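Local coordinates for protein thiazoline oxidase/subtilisin-like protease (Prochloron didemni, PDB 4H6X) that probably cleaves precursor peptides as a subtilisin-like protease and joins their ends by transamidation, maturing cyanobactins of the patellamide type, at residues P10-E15 against P267-G272; V113-V118 against S123-I128. All blocks are in the same frame, centred on the assembly; numbering follows the deposited sequence.

Both contacts lie on the same side of the chain's centre, contact 1 at the surface and contact 2 buried, their centres about 9 Å apart, and contact 2 is nested within the long chain loop that contact 1 closes. They touch directly: NE2 of H11 lies 2.8 Å from O of F126, and CE1 of H11 is 3.6 Å from CD1 of I128, which sets the N-terminal loop of contact 1 against residues 123-128. Each has one segment linked along the chain to the probable Ser-His-Asp triad of S274, H109 and D39: residues 113-118 continue the helix that carries H109, and residues 267-272 run into helix 273-293, near whose start S274 stands.

Contact 1 (P10-E15 against P267-G272); sequences PHDLDE and PVRLTG
A salt bridge at the surface of the subtilisin-like domain joins D12, in the type I turn H11-D14 of the N-terminal loop, to R269 on strand 268-270, which forms a small antiparallel sheet with strand 257-259. The two side chains approach from opposite directions, with CA of D12 and CA of R269 11.3 Å apart. The arginine meets the carboxylate end-on. NH2 of R269 donates to OD1 of D12 at 2.8 Å and NH1 of R269 to OD2 of D12 at 2.9 Å, both bonds nearly straight. Both oxygens lie close to the guanidinium plane, but the carboxylate is turned 43° from it, so both donors stand out of the carboxylate plane, OD1 being met from above and OD2 on the syn side but tilted 27°. R269 reaches across with its chain extended from CG to NE, and D12 holds CG anti to its backbone N (chi1 -178°), which carries the carboxylate out toward R269. The turn is braced from within: N of H11 donates to OD2 of D14 at 2.7 Å, and N of L13 to ND1 of H11 at 3.0 Å. NH1 of R269 also hydrogen-bonds to the backbone O of E256, just before strand 257-259. Three hydrogen bonds, two of them on NH1, thus hold the guanidinium and limit its turning, and the paired charges probably favour an ionised D12, although solvent at this surface should weaken the attraction.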
ATOM      1  N   PRO A  10      13.406  -4.789  13.714  1.00 38.87           N
ATOM      2  CA  PRO A  10      12.496  -3.860  14.378  1.00 39.57           C
ATOM      3  C   PRO A  10      11.819  -2.944  13.361  1.00 38.67           C
ATOM      4  O   PRO A  10      12.489  -2.341  12.525  1.00 38.98           O
ATOM      5  CB  PRO A  10      13.421  -3.046  15.294  1.00 37.99           C
ATOM      6  CG  PRO A  10      14.595  -3.930  15.530  1.00 39.28           C
ATOM      7  CD  PRO A  10      14.776  -4.708  14.266  1.00 40.91           C
ATOM      8  N   HIS A  11      10.499  -2.867  13.434  1.00 37.27           N
ATOM      9  CA  HIS A  11       9.719  -2.059  12.516  1.00 35.19           C
ATOM     10  C   HIS A  11       8.869  -1.129  13.347  1.00 33.79           C
ATOM     11  O   HIS A  11       8.427  -1.499  14.432  1.00 34.89           O
ATOM     12  CB  HIS A  11       8.825  -2.949  11.642  1.00 34.46           C
ATOM     13  CG  HIS A  11       8.141  -2.212  10.530  1.00 33.87           C
ATOM     14  ND1 HIS A  11       6.988  -1.483  10.723  1.00 33.84           N
ATOM     15  CD2 HIS A  11       8.454  -2.084   9.219  1.00 31.41           C
ATOM     16  CE1 HIS A  11       6.621  -0.934   9.578  1.00 33.55           C
ATOM     17  NE2 HIS A  11       7.494  -1.284   8.649  1.00 32.14           N
ATOM     18  N   ASP A  12       8.628   0.068  12.818  1.00 33.73           N
ATOM     19  CA  ASP A  12       7.810   1.100  13.456  1.00 33.98           C
ATOM     20  C   ASP A  12       6.447   0.602  13.945  1.00 35.84           C
ATOM     21  O   ASP A  12       5.918   1.122  14.938  1.00 34.39           O
ATOM     22  CB  ASP A  12       7.624   2.273  12.483  1.00 35.20           C
ATOM     23  CG  ASP A  12       6.829   3.414  13.075  1.00 37.94           C
ATOM     24  OD1 ASP A  12       7.339   4.089  14.000  1.00 38.78           O
ATOM     25  OD2 ASP A  12       5.699   3.666  12.605  1.00 37.96           O
ATOM     26  N   LEU A  13       5.882  -0.395  13.253  1.00 34.67           N
ATOM     27  CA  LEU A  13       4.523  -0.861  13.540  1.00 33.81           C
ATOM     28  C   LEU A  13       4.484  -2.168  14.344  1.00 34.68           C
ATOM     29  O   LEU A  13       3.399  -2.699  14.607  1.00 33.83           O
ATOM     30  CB  LEU A  13       3.700  -1.002  12.237  1.00 32.81           C
ATOM     31  CG  LEU A  13       3.503   0.263  11.392  1.00 32.64           C
ATOM     32  CD1 LEU A  13       2.842  -0.035  10.047  1.00 30.44           C
ATOM     33  CD2 LEU A  13       2.723   1.329  12.165  1.00 31.75           C
ATOM     34  N   ASP A  14       5.657  -2.672  14.732  1.00 36.22           N
ATOM     35  CA  ASP A  14       5.753  -3.905  15.532  1.00 38.35           C
ATOM     36  C   ASP A  14       4.804  -3.917  16.728  1.00 40.15           C
ATOM     37  O   ASP A  14       4.101  -4.906  16.960  1.00 38.76           O
ATOM     38  CB  ASP A  14       7.185  -4.156  16.015  1.00 37.24           C
ATOM     39  CG  ASP A  14       8.086  -4.711  14.930  1.00 41.22           C
ATOM     40  OD1 ASP A  14       7.580  -5.242  13.904  1.00 39.72           O
ATOM     41  OD2 ASP A  14       9.321  -4.627  15.110  1.00 39.70           O
ATOM     42  N   GLU A  15       4.779  -2.814  17.472  1.00 41.46           N
ATOM     43  CA  GLU A  15       3.958  -2.725  18.671  1.00 44.84           C
ATOM     44  C   GLU A  15       2.481  -2.569  18.357  1.00 41.85           C
ATOM     45  O   GLU A  15       1.633  -2.976  19.145  1.00 43.28           O
ATOM     46  CB  GLU A  15       4.444  -1.596  19.594  1.00 49.14           C
ATOM     47  CG  GLU A  15       5.802  -1.867  20.236  1.00 56.29           C
ATOM     48  CD  GLU A  15       5.852  -3.198  20.976  1.00 60.77           C
ATOM     49  OE1 GLU A  15       4.967  -3.453  21.824  1.00 64.06           O
ATOM     50  OE2 GLU A  15       6.782  -3.995  20.713  1.00 64.46           O
ATOM     51  N   PRO A 267      11.225  11.727   6.267  1.00 38.85           N
ATOM     52  CA  PRO A 267       9.911  11.090   6.157  1.00 37.07           C
ATOM     53  C   PRO A 267       8.815  11.898   6.839  1.00 36.57           C
ATOM     54  O   PRO A 267       9.104  12.894   7.497  1.00 38.54           O
ATOM     55  CB  PRO A 267      10.116   9.743   6.853  1.00 38.12           C
ATOM     56  CG  PRO A 267      11.242   9.965   7.806  1.00 38.75           C
ATOM     57  CD  PRO A 267      12.132  10.993   7.173  1.00 38.27           C
ATOM     58  N   VAL A 268       7.565  11.479   6.668  1.00 33.15           N
ATOM     59  CA  VAL A 268       6.426  12.186   7.246  1.00 33.50           C
ATOM     60  C   VAL A 268       5.357  11.177   7.654  1.00 32.63           C
ATOM     61  O   VAL A 268       5.185  10.149   6.999  1.00 30.67           O
ATOM     62  CB  VAL A 268       5.853  13.264   6.279  1.00 34.25           C
ATOM     63  CG1 VAL A 268       5.306  12.653   4.982  1.00 34.90           C
ATOM     64  CG2 VAL A 268       4.795  14.113   6.965  1.00 34.44           C
ATOM     65  N   ARG A 269       4.658  11.466   8.745  1.00 32.13           N
ATOM     66  CA  ARG A 269       3.566  10.619   9.199  1.00 31.95           C
ATOM     67  C   ARG A 269       2.217  11.150   8.721  1.00 32.59           C
ATOM     68  O   ARG A 269       1.883  12.321   8.913  1.00 32.22           O
ATOM     69  CB  ARG A 269       3.607  10.451  10.720  1.00 33.87           C
ATOM     70  CG  ARG A 269       4.866   9.733  11.189  1.00 33.84           C
ATOM     71  CD  ARG A 269       4.804   9.309  12.652  1.00 33.53           C
ATOM     72  NE  ARG A 269       6.039   8.628  13.036  1.00 34.37           N
ATOM     73  CZ  ARG A 269       6.189   7.308  13.118  1.00 34.59           C
ATOM     74  NH1 ARG A 269       5.170   6.486  12.859  1.00 35.16           N
ATOM     75  NH2 ARG A 269       7.363   6.811  13.456  1.00 32.24           N
ATOM     76  N   LEU A 270       1.451  10.279   8.073  1.00 31.54           N
ATOM     77  CA  LEU A 270       0.172  10.652   7.494  1.00 29.90           C
ATOM     78  C   LEU A 270      -0.906   9.708   7.997  1.00 30.81           C
ATOM     79  O   LEU A 270      -0.605   8.624   8.488  1.00 31.02           O
ATOM     80  CB  LEU A 270       0.234  10.630   5.951  1.00 29.59           C
ATOM     81  CG  LEU A 270       1.273  11.528   5.264  1.00 29.92           C
ATOM     82  CD1 LEU A 270       1.212  11.342   3.754  1.00 29.44           C
ATOM     83  CD2 LEU A 270       1.000  12.985   5.628  1.00 30.03           C
ATOM     84  N   THR A 271      -2.160  10.124   7.840  1.00 31.21           N
ATOM     85  CA  THR A 271      -3.305   9.423   8.393  1.00 32.03           C
ATOM     86  C   THR A 271      -4.389   9.288   7.315  1.00 33.28           C
ATOM     87  O   THR A 271      -4.646  10.238   6.582  1.00 34.41           O
ATOM     88  CB  THR A 271      -3.814  10.163   9.659  1.00 32.55           C
ATOM     89  OG1 THR A 271      -2.809  10.077  10.672  1.00 32.35           O
ATOM     90  CG2 THR A 271      -5.105   9.545  10.215  1.00 32.10           C
ATOM     91  N   GLY A 272      -4.993   8.103   7.199  1.00 33.94           N
ATOM     92  CA  GLY A 272      -6.085   7.859   6.234  1.00 32.03           C
ATOM     93  C   GLY A 272      -6.232   6.371   5.955  1.00 33.08           C
ATOM     94  O   GLY A 272      -5.325   5.598   6.264  1.00 31.98           O
TER

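Contact 2 (V113-V118 against S123-I128); sequences VTSTIV and SPVFGI
V125, S115 and G127 lose the most surface where the loop 123-128 slants past the last turn of helix 101-118, running in broadly the same sense as the helix. V125 points at the helix and lays CG1, anti to its backbone N (chi1 -175°), against S115, with CG1 of V125 3.5 Å from both OG and O of S115. This is a van der Waals contact: the S115 hydroxyl has polar partners elsewhere, the carbonyl O of H112 and the backbone N of A260. G127 comes closer still, its CA 3.1 Å from O of T116 and 3.4 Å from O of S115, an approach that relies on the absence of a side chain. Next to it, N of I128 donates to O of T116 at 2.8 Å, tilted 25° from the carbonyl plane. A water 3.0 Å from O of T116 also donates to it, and weakly to O of F126, so T116 O accepts twice across this contact. I128 rests CG1 beside the same carbonyl. Backbone hydrogen bonds of I117 with A129 and of G127 with G119 also tie the loop to the helix end and the residue after it. It is a helix-to-strand connection of an alpha/beta fold, leading from helix 101-118 into strand 133-138 of the parallel subtilisin-like sheet.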
ATOM      1  N   VAL A 113       3.037   5.540   0.008  1.00 23.14           N
ATOM      2  CA  VAL A 113       2.513   4.169  -0.129  1.00 24.50           C
ATOM      3  C   VAL A 113       3.623   3.200  -0.531  1.00 23.58           C
ATOM      4  O   VAL A 113       3.775   2.168   0.084  1.00 24.24           O
ATOM      5  CB  VAL A 113       1.328   4.136  -1.131  1.00 25.03           C
ATOM      6  CG1 VAL A 113       1.074   2.734  -1.677  1.00 27.12           C
ATOM      7  CG2 VAL A 113       0.086   4.672  -0.449  1.00 25.93           C
ATOM      8  N   THR A 114       4.424   3.563  -1.529  1.00 23.00           N
ATOM      9  CA  THR A 114       5.469   2.669  -2.027  1.00 24.01           C
ATOM     10  C   THR A 114       6.538   2.406  -0.957  1.00 25.06           C
ATOM     11  O   THR A 114       6.972   1.263  -0.778  1.00 24.87           O
ATOM     12  CB  THR A 114       6.090   3.207  -3.331  1.00 23.96           C
ATOM     13  OG1 THR A 114       5.045   3.425  -4.296  1.00 24.27           O
ATOM     14  CG2 THR A 114       7.094   2.233  -3.899  1.00 24.32           C
ATOM     15  N   SER A 115       6.941   3.458  -0.246  1.00 24.00           N
ATOM     16  CA  SER A 115       7.914   3.316   0.849  1.00 24.89           C
ATOM     17  C   SER A 115       7.371   2.444   1.993  1.00 24.85           C
ATOM     18  O   SER A 115       8.120   1.668   2.603  1.00 25.24           O
ATOM     19  CB  SER A 115       8.365   4.698   1.363  1.00 24.47           C
ATOM     20  OG  SER A 115       7.327   5.352   2.100  1.00 24.89           O
ATOM     21  N   THR A 116       6.074   2.560   2.272  1.00 24.96           N
ATOM     22  CA  THR A 116       5.425   1.728   3.309  1.00 27.94           C
ATOM     23  C   THR A 116       5.504   0.237   2.976  1.00 26.77           C
ATOM     24  O   THR A 116       5.635  -0.620   3.860  1.00 25.60           O
ATOM     25  CB  THR A 116       3.953   2.155   3.518  1.00 30.05           C
ATOM     26  OG1 THR A 116       3.940   3.471   4.089  1.00 35.03           O
ATOM     27  CG2 THR A 116       3.206   1.199   4.462  1.00 34.53           C
ATOM     28  N   ILE A 117       5.410  -0.063   1.689  1.00 25.09           N
ATOM     29  CA  ILE A 117       5.425  -1.430   1.228  1.00 24.20           C
ATOM     30  C   ILE A 117       6.857  -1.942   1.113  1.00 24.63           C
ATOM     31  O   ILE A 117       7.159  -3.065   1.538  1.00 24.08           O
ATOM     32  CB  ILE A 117       4.643  -1.578  -0.106  1.00 22.66           C
ATOM     33  CG1 ILE A 117       3.142  -1.316   0.146  1.00 22.15           C
ATOM     34  CG2 ILE A 117       4.872  -2.957  -0.701  1.00 23.20           C
ATOM     35  CD1 ILE A 117       2.298  -1.108  -1.104  1.00 20.84           C
ATOM     36  N   VAL A 118       7.738  -1.132   0.538  1.00 24.26           N
ATOM     37  CA  VAL A 118       9.026  -1.672   0.098  1.00 26.17           C
ATOM     38  C   VAL A 118      10.281  -0.924   0.560  1.00 27.17           C
ATOM     39  O   VAL A 118      11.399  -1.306   0.200  1.00 27.43           O
ATOM     40  CB  VAL A 118       9.044  -1.886  -1.432  1.00 26.35           C
ATOM     41  CG1 VAL A 118       9.396  -0.596  -2.175  1.00 26.77           C
ATOM     42  CG2 VAL A 118       9.988  -3.015  -1.815  1.00 26.57           C
ATOM     43  N   SER A 123      16.992   2.483   6.221  1.00 40.10           N
ATOM     44  CA  SER A 123      16.750   3.742   5.536  1.00 36.06           C
ATOM     45  C   SER A 123      15.787   4.569   6.389  1.00 36.44           C
ATOM     46  O   SER A 123      15.363   4.106   7.444  1.00 39.08           O
ATOM     47  CB  SER A 123      16.181   3.473   4.140  1.00 36.31           C
ATOM     48  OG  SER A 123      14.769   3.338   4.181  1.00 35.19           O
ATOM     49  N   PRO A 124      15.441   5.798   5.953  1.00 35.03           N
ATOM     50  CA  PRO A 124      14.454   6.572   6.710  1.00 34.96           C
ATOM     51  C   PRO A 124      13.062   5.915   6.735  1.00 34.42           C
ATOM     52  O   PRO A 124      12.258   6.191   7.644  1.00 31.14           O
ATOM     53  CB  PRO A 124      14.391   7.910   5.958  1.00 34.85           C
ATOM     54  CG  PRO A 124      15.639   7.967   5.148  1.00 36.28           C
ATOM     55  CD  PRO A 124      15.946   6.546   4.791  1.00 37.29           C
ATOM     56  N   VAL A 125      12.780   5.059   5.751  1.00 32.94           N
ATOM     57  CA  VAL A 125      11.514   4.307   5.749  1.00 31.36           C
ATOM     58  C   VAL A 125      11.729   2.818   5.510  1.00 30.17           C
ATOM     59  O   VAL A 125      12.116   2.389   4.424  1.00 31.43           O
ATOM     60  CB  VAL A 125      10.483   4.864   4.738  1.00 30.83           C
ATOM     61  CG1 VAL A 125       9.150   4.128   4.878  1.00 28.32           C
ATOM     62  CG2 VAL A 125      10.261   6.350   4.948  1.00 29.36           C
ATOM     63  N   PHE A 126      11.478   2.037   6.550  1.00 30.14           N
ATOM     64  CA  PHE A 126      11.580   0.588   6.492  1.00 29.69           C
ATOM     65  C   PHE A 126      10.168   0.049   6.208  1.00 29.49           C
ATOM     66  O   PHE A 126       9.283   0.157   7.046  1.00 30.42           O
ATOM     67  CB  PHE A 126      12.137   0.078   7.825  1.00 30.87           C
ATOM     68  CG  PHE A 126      12.076  -1.421   8.014  1.00 32.37           C
ATOM     69  CD1 PHE A 126      12.174  -2.296   6.938  1.00 32.33           C
ATOM     70  CD2 PHE A 126      11.956  -1.957   9.305  1.00 34.47           C
ATOM     71  CE1 PHE A 126      12.125  -3.668   7.131  1.00 33.31           C
ATOM     72  CE2 PHE A 126      11.919  -3.329   9.505  1.00 33.72           C
ATOM     73  CZ  PHE A 126      11.998  -4.185   8.415  1.00 34.56           C
ATOM     74  N   GLY A 127       9.966  -0.488   5.010  1.00 29.13           N
ATOM     75  CA  GLY A 127       8.646  -0.971   4.605  1.00 29.29           C
ATOM     76  C   GLY A 127       8.322  -2.354   5.154  1.00 28.17           C
ATOM     77  O   GLY A 127       9.181  -3.018   5.717  1.00 29.91           O
ATOM     78  N   ILE A 128       7.078  -2.782   4.986  1.00 28.21           N
ATOM     79  CA  ILE A 128       6.626  -4.091   5.467  1.00 27.81           C
ATOM     80  C   ILE A 128       7.312  -5.225   4.711  1.00 28.06           C
ATOM     81  O   ILE A 128       7.690  -6.248   5.304  1.00 29.44           O
ATOM     82  CB  ILE A 128       5.086  -4.207   5.371  1.00 28.45           C
ATOM     83  CG1 ILE A 128       4.418  -3.120   6.236  1.00 28.77           C
ATOM     84  CG2 ILE A 128       4.603  -5.600   5.769  1.00 26.88           C
ATOM     85  CD1 ILE A 128       4.623  -3.264   7.737  1.00 28.29           C
TER
HETATM   86  O   HOH W   1       5.862   0.305   6.671  1.00 29.86           O